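Local coordinates for protein sensor histidine kinase (Pseudomonas syringae pv. tomato, PDB 3CIT) that is the GAF domain of a putative sensor histidine kinase, a longer protein that probably dimerises and passes signals by phosphorelay in a two-component system, at residues 10-24 with 127-141. Numbering follows the deposited sequence.
Sequences RAARLRLLVDTGQEL and DGEDIESLQLLATLL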
ATOM      1  N   ARG A  10      -5.540   9.504  15.772  1.00 23.08           N
ATOM      2  CA  ARG A  10      -4.451   8.561  15.691  1.00 22.73           C
ATOM      3  C   ARG A  10      -4.423   7.669  16.943  1.00 22.29           C
ATOM      4  O   ARG A  10      -4.183   6.476  16.835  1.00 22.22           O
ATOM      5  CB  ARG A  10      -3.128   9.267  15.407  1.00 22.04           C
ATOM      6  CG  ARG A  10      -3.038   9.661  13.922  1.00 21.79           C
ATOM      7  CD  ARG A  10      -1.908  10.668  13.576  1.00 25.00           C
ATOM      8  NE  ARG A  10      -1.579  10.522  12.152  1.00 24.48           N
ATOM      9  CZ  ARG A  10      -0.809  11.354  11.448  1.00 25.84           C
ATOM     10  NH1 ARG A  10      -0.556  11.065  10.179  1.00 28.21           N
ATOM     11  NH2 ARG A  10      -0.234  12.394  12.008  1.00 26.37           N
ATOM     12  N   ALA A  11      -4.699   8.226  18.113  1.00 21.62           N
ATOM     13  CA  ALA A  11      -4.841   7.398  19.324  1.00 21.30           C
ATOM     14  C   ALA A  11      -5.931   6.332  19.159  1.00 21.27           C
ATOM     15  O   ALA A  11      -5.718   5.162  19.519  1.00 21.21           O
ATOM     16  CB  ALA A  11      -5.097   8.293  20.590  1.00 21.63           C
ATOM     17  N   ALA A  12      -7.077   6.702  18.576  1.00 21.55           N
ATOM     18  CA  ALA A  12      -8.200   5.759  18.334  1.00 21.23           C
ATOM     19  C   ALA A  12      -7.839   4.621  17.368  1.00 22.13           C
ATOM     20  O   ALA A  12      -8.221   3.445  17.578  1.00 20.57           O
ATOM     21  CB  ALA A  12      -9.432   6.513  17.811  1.00 21.05           C
ATOM     22  N   ARG A  13      -7.083   4.962  16.321  1.00 22.40           N
ATOM     23  CA  ARG A  13      -6.560   3.966  15.353  1.00 22.13           C
ATOM     24  C   ARG A  13      -5.594   3.009  16.025  1.00 22.85           C
ATOM     25  O   ARG A  13      -5.693   1.789  15.849  1.00 22.15           O
ATOM     26  CB  ARG A  13      -5.865   4.665  14.190  1.00 22.99           C
ATOM     27  CG  ARG A  13      -6.812   5.451  13.321  1.00 22.56           C
ATOM     28  CD  ARG A  13      -6.116   6.441  12.390  1.00 23.45           C
ATOM     29  NE  ARG A  13      -7.153   7.277  11.800  1.00 23.78           N
ATOM     30  CZ  ARG A  13      -7.116   8.582  11.589  1.00 23.63           C
ATOM     31  NH1 ARG A  13      -6.015   9.287  11.735  1.00 26.15           N
ATOM     32  NH2 ARG A  13      -8.196   9.165  11.105  1.00 24.74           N
ATOM     33  N   LEU A  14      -4.692   3.555  16.846  1.00 22.04           N
ATOM     34  CA  LEU A  14      -3.764   2.712  17.608  1.00 22.47           C
ATOM     35  C   LEU A  14      -4.484   1.800  18.603  1.00 22.74           C
ATOM     36  O   LEU A  14      -4.141   0.628  18.728  1.00 23.06           O
ATOM     37  CB  LEU A  14      -2.706   3.562  18.300  1.00 22.02           C
ATOM     38  CG  LEU A  14      -1.698   4.174  17.303  1.00 20.59           C
ATOM     39  CD1 LEU A  14      -0.900   5.289  17.989  1.00 18.68           C
ATOM     40  CD2 LEU A  14      -0.742   3.133  16.791  1.00 19.93           C
ATOM     41  N   ARG A  15      -5.475   2.326  19.312  1.00 23.71           N
ATOM     42  CA  ARG A  15      -6.253   1.491  20.232  1.00 24.74           C
ATOM     43  C   ARG A  15      -6.892   0.333  19.492  1.00 24.17           C
ATOM     44  O   ARG A  15      -6.846  -0.795  19.961  1.00 24.39           O
ATOM     45  CB  ARG A  15      -7.330   2.299  20.946  1.00 24.85           C
ATOM     46  CG  ARG A  15      -6.822   3.296  21.921  1.00 27.18           C
ATOM     47  CD  ARG A  15      -7.970   3.750  22.869  1.00 28.99           C
ATOM     48  NE  ARG A  15      -8.953   4.617  22.196  1.00 30.67           N
ATOM     49  CZ  ARG A  15      -8.805   5.932  21.990  1.00 32.69           C
ATOM     50  NH1 ARG A  15      -7.717   6.583  22.391  1.00 34.13           N
ATOM     51  NH2 ARG A  15      -9.774   6.614  21.393  1.00 35.36           N
ATOM     52  N   LEU A  16      -7.511   0.617  18.348  1.00 24.65           N
ATOM     53  CA  LEU A  16      -8.185  -0.403  17.529  1.00 24.70           C
ATOM     54  C   LEU A  16      -7.203  -1.525  17.185  1.00 24.11           C
ATOM     55  O   LEU A  16      -7.495  -2.721  17.368  1.00 23.56           O
ATOM     56  CB  LEU A  16      -8.753   0.204  16.229  1.00 24.58           C
ATOM     57  CG  LEU A  16      -9.371  -0.753  15.175  1.00 25.21           C
ATOM     58  CD1 LEU A  16     -10.770  -1.255  15.628  1.00 21.72           C
ATOM     59  CD2 LEU A  16      -9.430  -0.130  13.785  1.00 25.95           C
ATOM     60  N   LEU A  17      -6.045  -1.131  16.702  1.00 22.27           N
ATOM     61  CA  LEU A  17      -5.027  -2.068  16.249  1.00 22.36           C
ATOM     62  C   LEU A  17      -4.382  -2.870  17.401  1.00 21.78           C
ATOM     63  O   LEU A  17      -4.342  -4.093  17.339  1.00 22.83           O
ATOM     64  CB  LEU A  17      -3.940  -1.318  15.457  1.00 21.72           C
ATOM     65  CG  LEU A  17      -4.386  -0.761  14.103  1.00 21.74           C
ATOM     66  CD1 LEU A  17      -3.376   0.199  13.545  1.00 22.99           C
ATOM     67  CD2 LEU A  17      -4.638  -1.934  13.182  1.00 20.98           C
ATOM     68  N   VAL A  18      -3.868  -2.184  18.415  1.00 22.57           N
ATOM     69  CA  VAL A  18      -3.231  -2.849  19.546  1.00 22.86           C
ATOM     70  C   VAL A  18      -4.235  -3.709  20.296  1.00 23.75           C
ATOM     71  O   VAL A  18      -3.989  -4.899  20.522  1.00 24.60           O
ATOM     72  CB  VAL A  18      -2.467  -1.854  20.446  1.00 23.07           C
ATOM     73  CG1 VAL A  18      -1.983  -2.528  21.777  1.00 23.03           C
ATOM     74  CG2 VAL A  18      -1.273  -1.240  19.653  1.00 23.28           C
ATOM     75  N   ASP A  19      -5.389  -3.151  20.632  1.00 24.47           N
ATOM     76  CA  ASP A  19      -6.363  -3.887  21.411  1.00 25.43           C
ATOM     77  C   ASP A  19      -6.911  -5.102  20.655  1.00 26.10           C
ATOM     78  O   ASP A  19      -7.002  -6.201  21.219  1.00 25.01           O
ATOM     79  CB  ASP A  19      -7.506  -2.974  21.848  1.00 25.77           C
ATOM     80  CG  ASP A  19      -7.073  -1.961  22.892  1.00 29.00           C
ATOM     81  OD1 ASP A  19      -5.906  -2.026  23.341  1.00 30.93           O
ATOM     82  OD2 ASP A  19      -7.900  -1.110  23.289  1.00 34.81           O
ATOM     83  N   THR A  20      -7.269  -4.920  19.389  1.00 25.86           N
ATOM     84  CA  THR A  20      -7.819  -6.041  18.610  1.00 26.58           C
ATOM     85  C   THR A  20      -6.725  -7.067  18.250  1.00 27.47           C
ATOM     86  O   THR A  20      -6.935  -8.286  18.294  1.00 26.16           O
ATOM     87  CB  THR A  20      -8.549  -5.557  17.357  1.00 27.12           C
ATOM     88  OG1 THR A  20      -9.432  -4.478  17.694  1.00 27.72           O
ATOM     89  CG2 THR A  20      -9.378  -6.722  16.713  1.00 24.75           C
ATOM     90  N   GLY A  21      -5.543  -6.581  17.933  1.00 28.25           N
ATOM     91  CA  GLY A  21      -4.442  -7.464  17.636  1.00 30.40           C
ATOM     92  C   GLY A  21      -4.076  -8.336  18.822  1.00 31.51           C
ATOM     93  O   GLY A  21      -3.718  -9.501  18.627  1.00 33.53           O
ATOM     94  N   GLN A  22      -4.176  -7.791  20.033  1.00 32.09           N
ATOM     95  CA  GLN A  22      -3.888  -8.536  21.269  1.00 33.81           C
ATOM     96  C   GLN A  22      -4.946  -9.614  21.455  1.00 33.98           C
ATOM     97  O   GLN A  22      -4.642 -10.757  21.835  1.00 34.44           O
ATOM     98  CB  GLN A  22      -3.853  -7.604  22.529  1.00 34.20           C
ATOM     99  CG  GLN A  22      -2.464  -6.950  22.846  1.00 36.59           C
ATOM    100  CD  GLN A  22      -2.509  -5.700  23.788  1.00 36.89           C
ATOM    101  OE1 GLN A  22      -3.569  -5.324  24.325  1.00 42.26           O
ATOM    102  NE2 GLN A  22      -1.335  -5.059  23.984  1.00 38.85           N
ATOM    103  N   GLU A  23      -6.192  -9.251  21.198  1.00 33.85           N
ATOM    104  CA  GLU A  23      -7.306 -10.158  21.421  1.00 34.39           C
ATOM    105  C   GLU A  23      -7.397 -11.294  20.437  1.00 33.62           C
ATOM    106  O   GLU A  23      -7.825 -12.378  20.812  1.00 32.28           O
ATOM    107  CB  GLU A  23      -8.594  -9.378  21.402  1.00 35.34           C
ATOM    108  CG  GLU A  23      -8.647  -8.487  22.583  1.00 39.97           C
ATOM    109  CD  GLU A  23      -9.923  -7.740  22.659  1.00 44.79           C
ATOM    110  OE1 GLU A  23      -9.871  -6.497  22.489  1.00 47.31           O
ATOM    111  OE2 GLU A  23     -10.956  -8.412  22.903  1.00 47.87           O
ATOM    112  N   LEU A  24      -7.015 -11.049  19.181  1.00 33.03           N
ATOM    113  CA  LEU A  24      -6.993 -12.109  18.177  1.00 33.81           C
ATOM    114  C   LEU A  24      -6.186 -13.312  18.628  1.00 34.21           C
ATOM    115  O   LEU A  24      -6.540 -14.430  18.293  1.00 34.81           O
ATOM    116  CB  LEU A  24      -6.430 -11.612  16.847  1.00 33.56           C
ATOM    117  CG  LEU A  24      -7.340 -10.648  16.112  1.00 32.98           C
ATOM    118  CD1 LEU A  24      -6.697 -10.240  14.778  1.00 31.28           C
ATOM    119  CD2 LEU A  24      -8.709 -11.297  15.916  1.00 33.43           C
ATOM    120  N   ASP A 127     -11.734   8.446   6.180  1.00 19.71           N
ATOM    121  CA  ASP A 127     -10.436   9.079   6.118  1.00 21.34           C
ATOM    122  C   ASP A 127      -9.376   8.039   5.757  1.00 20.81           C
ATOM    123  O   ASP A 127      -9.437   6.892   6.209  1.00 20.40           O
ATOM    124  CB  ASP A 127     -10.141   9.727   7.466  1.00 21.51           C
ATOM    125  CG  ASP A 127     -11.062  10.928   7.759  1.00 28.44           C
ATOM    126  OD1 ASP A 127     -11.863  11.344   6.880  1.00 30.75           O
ATOM    127  OD2 ASP A 127     -10.958  11.464   8.886  1.00 33.79           O
ATOM    128  N   GLY A 128      -8.406   8.424   4.944  1.00 20.82           N
ATOM    129  CA  GLY A 128      -7.401   7.496   4.469  1.00 22.05           C
ATOM    130  C   GLY A 128      -6.717   6.709   5.568  1.00 21.95           C
ATOM    131  O   GLY A 128      -6.459   5.512   5.404  1.00 22.63           O
ATOM    132  N   GLU A 129      -6.433   7.344   6.698  0.60 21.64           N
ATOM    133  CA  GLU A 129      -5.716   6.618   7.735  0.60 21.56           C
ATOM    134  C   GLU A 129      -6.625   5.675   8.563  0.60 21.08           C
ATOM    135  O   GLU A 129      -6.135   4.740   9.208  0.60 21.15           O
ATOM    136  CB  GLU A 129      -4.939   7.570   8.618  0.60 21.95           C
ATOM    137  CG  GLU A 129      -3.612   7.037   8.928  0.60 21.26           C
ATOM    138  CD  GLU A 129      -2.775   8.014   9.654  0.60 21.36           C
ATOM    139  OE1 GLU A 129      -3.268   8.638  10.625  0.60 20.14           O
ATOM    140  OE2 GLU A 129      -1.618   8.145   9.218  0.60 17.62           O
ATOM    141  N   ASP A 130      -7.929   5.928   8.554  1.00 21.01           N
ATOM    142  CA  ASP A 130      -8.894   4.921   8.995  1.00 20.92           C
ATOM    143  C   ASP A 130      -8.854   3.712   8.069  1.00 20.52           C
ATOM    144  O   ASP A 130      -8.833   2.583   8.528  1.00 20.32           O
ATOM    145  CB  ASP A 130     -10.330   5.477   9.070  1.00 20.64           C
ATOM    146  CG  ASP A 130     -10.563   6.397  10.240  1.00 22.90           C
ATOM    147  OD1 ASP A 130      -9.711   6.461  11.156  1.00 20.79           O
ATOM    148  OD2 ASP A 130     -11.641   7.011  10.263  1.00 24.57           O
ATOM    149  N   ILE A 131      -8.861   3.959   6.760  1.00 20.66           N
ATOM    150  CA  ILE A 131      -8.781   2.890   5.783  1.00 20.59           C
ATOM    151  C   ILE A 131      -7.500   2.070   5.926  1.00 20.32           C
ATOM    152  O   ILE A 131      -7.559   0.840   5.971  1.00 19.11           O
ATOM    153  CB  ILE A 131      -8.924   3.423   4.347  1.00 20.91           C
ATOM    154  CG1 ILE A 131     -10.342   3.969   4.132  1.00 21.11           C
ATOM    155  CG2 ILE A 131      -8.626   2.259   3.319  1.00 22.04           C
ATOM    156  CD1 ILE A 131     -10.577   4.623   2.768  1.00 22.09           C
ATOM    157  N   GLU A 132      -6.359   2.755   6.070  1.00 20.26           N
ATOM    158  CA  GLU A 132      -5.091   2.084   6.292  1.00 20.30           C
ATOM    159  C   GLU A 132      -5.061   1.232   7.575  1.00 19.61           C
ATOM    160  O   GLU A 132      -4.498   0.153   7.580  1.00 20.40           O
ATOM    161  CB  GLU A 132      -3.954   3.103   6.371  1.00 20.84           C
ATOM    162  CG  GLU A 132      -3.573   3.757   5.101  1.00 24.26           C
ATOM    163  CD  GLU A 132      -2.309   4.636   5.315  1.00 23.24           C
ATOM    164  OE1 GLU A 132      -2.409   5.688   5.907  1.00 29.87           O
ATOM    165  OE2 GLU A 132      -1.237   4.239   4.886  1.00 33.32           O
ATOM    166  N   SER A 133      -5.669   1.726   8.645  1.00 20.51           N
ATOM    167  CA  SER A 133      -5.776   0.987   9.897  1.00 19.97           C
ATOM    168  C   SER A 133      -6.647  -0.258   9.717  1.00 20.62           C
ATOM    169  O   SER A 133      -6.274  -1.347  10.174  1.00 19.27           O
ATOM    170  CB  SER A 133      -6.309   1.919  11.005  1.00 19.97           C
ATOM    171  OG  SER A 133      -5.411   2.986  11.189  1.00 19.93           O
ATOM    172  N   LEU A 134      -7.800  -0.117   9.052  1.00 20.27           N
ATOM    173  CA  LEU A 134      -8.658  -1.274   8.769  1.00 21.56           C
ATOM    174  C   LEU A 134      -7.957  -2.293   7.877  1.00 21.24           C
ATOM    175  O   LEU A 134      -8.111  -3.487   8.094  1.00 21.86           O
ATOM    176  CB  LEU A 134      -9.992  -0.856   8.133  1.00 21.26           C
ATOM    177  CG  LEU A 134     -10.888  -0.008   9.041  1.00 24.35           C
ATOM    178  CD1 LEU A 134     -12.163   0.411   8.350  1.00 28.56           C
ATOM    179  CD2 LEU A 134     -11.226  -0.767  10.329  1.00 27.85           C
ATOM    180  N   GLN A 135      -7.194  -1.835   6.892  1.00 22.51           N
ATOM    181  CA  GLN A 135      -6.401  -2.742   6.070  1.00 22.00           C
ATOM    182  C   GLN A 135      -5.388  -3.526   6.908  1.00 22.69           C
ATOM    183  O   GLN A 135      -5.225  -4.736   6.748  1.00 22.38           O
ATOM    184  CB  GLN A 135      -5.697  -1.998   4.922  1.00 23.51           C
ATOM    185  CG  GLN A 135      -4.858  -2.970   4.053  1.00 23.96           C
ATOM    186  CD  GLN A 135      -5.710  -4.113   3.381  1.00 29.61           C
ATOM    187  OE1 GLN A 135      -5.783  -5.299   3.866  1.00 29.13           O
ATOM    188  NE2 GLN A 135      -6.365  -3.745   2.276  1.00 29.50           N
ATOM    189  N   LEU A 136      -4.693  -2.855   7.820  1.00 21.99           N
ATOM    190  CA  LEU A 136      -3.803  -3.591   8.727  1.00 21.13           C
ATOM    191  C   LEU A 136      -4.572  -4.568   9.633  1.00 20.77           C
ATOM    192  O   LEU A 136      -4.121  -5.683   9.898  1.00 19.90           O
ATOM    193  CB  LEU A 136      -2.957  -2.638   9.574  1.00 21.03           C
ATOM    194  CG  LEU A 136      -1.950  -3.322  10.512  1.00 21.76           C
ATOM    195  CD1 LEU A 136      -0.947  -4.195   9.709  1.00 20.03           C
ATOM    196  CD2 LEU A 136      -1.209  -2.275  11.351  1.00 19.86           C
ATOM    197  N   LEU A 137      -5.711  -4.154  10.167  1.00 22.37           N
ATOM    198  CA  LEU A 137      -6.534  -5.092  10.971  1.00 22.16           C
ATOM    199  C   LEU A 137      -6.887  -6.377  10.164  1.00 21.26           C
ATOM    200  O   LEU A 137      -6.828  -7.514  10.697  1.00 20.82           O
ATOM    201  CB  LEU A 137      -7.808  -4.408  11.416  1.00 23.24           C
ATOM    202  CG  LEU A 137      -8.604  -5.086  12.502  1.00 25.12           C
ATOM    203  CD1 LEU A 137      -7.683  -5.302  13.712  1.00 25.86           C
ATOM    204  CD2 LEU A 137      -9.776  -4.142  12.843  1.00 24.28           C
ATOM    205  N   ALA A 138      -7.226  -6.203   8.883  1.00 21.39           N
ATOM    206  CA  ALA A 138      -7.465  -7.350   7.981  1.00 20.85           C
ATOM    207  C   ALA A 138      -6.223  -8.222   7.826  1.00 20.21           C
ATOM    208  O   ALA A 138      -6.306  -9.430   7.811  1.00 20.31           O
ATOM    209  CB  ALA A 138      -7.991  -6.906   6.585  1.00 20.91           C
ATOM    210  N   THR A 139      -5.076  -7.591   7.703  1.00 20.73           N
ATOM    211  CA  THR A 139      -3.809  -8.283   7.606  1.00 20.18           C
ATOM    212  C   THR A 139      -3.486  -9.076   8.870  1.00 20.14           C
ATOM    213  O   THR A 139      -2.996 -10.217   8.807  1.00 20.19           O
ATOM    214  CB  THR A 139      -2.699  -7.267   7.235  1.00 20.31           C
ATOM    215  OG1 THR A 139      -2.899  -6.849   5.874  1.00 19.62           O
ATOM    216  CG2 THR A 139      -1.335  -7.876   7.400  1.00 21.30           C
ATOM    217  N   LEU A 140      -3.773  -8.497  10.033  1.00 19.56           N
ATOM    218  CA  LEU A 140      -3.583  -9.202  11.302  1.00 20.21           C
ATOM    219  C   LEU A 140      -4.512 -10.421  11.399  1.00 19.95           C
ATOM    220  O   LEU A 140      -4.072 -11.532  11.706  1.00 19.44           O
ATOM    221  CB  LEU A 140      -3.831  -8.272  12.485  1.00 20.42           C
ATOM    222  CG  LEU A 140      -2.762  -7.222  12.672  1.00 20.87           C
ATOM    223  CD1 LEU A 140      -3.251  -6.189  13.681  1.00 21.14           C
ATOM    224  CD2 LEU A 140      -1.426  -7.882  13.111  1.00 22.79           C
ATOM    225  N   LEU A 141      -5.791 -10.201  11.100  1.00 19.74           N
ATOM    226  CA  LEU A 141      -6.751 -11.288  11.001  1.00 19.79           C
ATOM    227  C   LEU A 141      -6.268 -12.413  10.037  1.00 19.55           C
ATOM    228  O   LEU A 141      -6.300 -13.600  10.374  1.00 19.99           O
ATOM    229  CB  LEU A 141      -8.112 -10.758  10.561  1.00 19.47           C
ATOM    230  CG  LEU A 141      -9.222 -11.828  10.461  1.00 20.22           C
ATOM    231  CD1 LEU A 141      -9.480 -12.587  11.791  1.00 20.56           C
ATOM    232  CD2 LEU A 141     -10.508 -11.228   9.813  1.00 20.09           C
TER
HETATM  233  O   HOH W   1     -11.170   9.485  11.372  1.00 39.98           O
HETATM  234  O   HOH W   2      -8.253  12.135  10.333  1.00 59.77           O
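Leu17 and Leu137 lie level in register at the middle of two helices whose axes run almost parallel, 6° apart and 9.9 Å at closest approach. The bumps of 10-24 fall into hollows between successive turns of 128-141. The tip of Leu17 turns in toward the other helix, its CD2 seated 3.5 Å from Ser133 O in a hollow edged also by Leu136 and Leu137 N. Leu137 answers in the reverse direction: with CG anti to the backbone N (chi1 -166°), it spreads its methyls, CD1 resting 3.7 Å from Thr20 CG2 and CD2 meeting the branched end of Leu16. Leu16 CD2 also packs on Leu134 CD2, the two side chains crossing at about a right angle. Further along, Gly21 presents only backbone to Leu140 CD1, and Leu24 CD1 lies over the backbone at Leu141.

At the other end the packing turns ionic. Arg13 lays its aliphatic stem on Ser133 OG, itself tied to Glu129 O. Its extended chain brings NE to 2.8 Å from Asp130 OD1; NH2 grips the same oxygen, both from one face of the carboxylate, while Glu129 CB covers one guanidinium face. In the modelled conformer of Glu129 (a second is deposited), Arg10 meets it side-on, NE 3.0 Å from OE1 and NH1 on OE2; Arg13 NH1 adds a weak bond to OE1 (124°), linking the pairs, and OE2 also pairs with Arg15 of the second subunit. Arg10 bonds backbone oxygens of Pro126 and Ala125 of the third. One water joins Arg13 NH2 to Asp127 OD2; another, bound weakly by NH2, donates to both Asp127 OD2 and Asp130 OD2. Gln6 of the third subunit bonds Asp127 OD1.

Terminal helices packed side by side, with 128-141 also touching sheet strand 98-105 through Leu134, are consistent with the helical layer of a GAF domain.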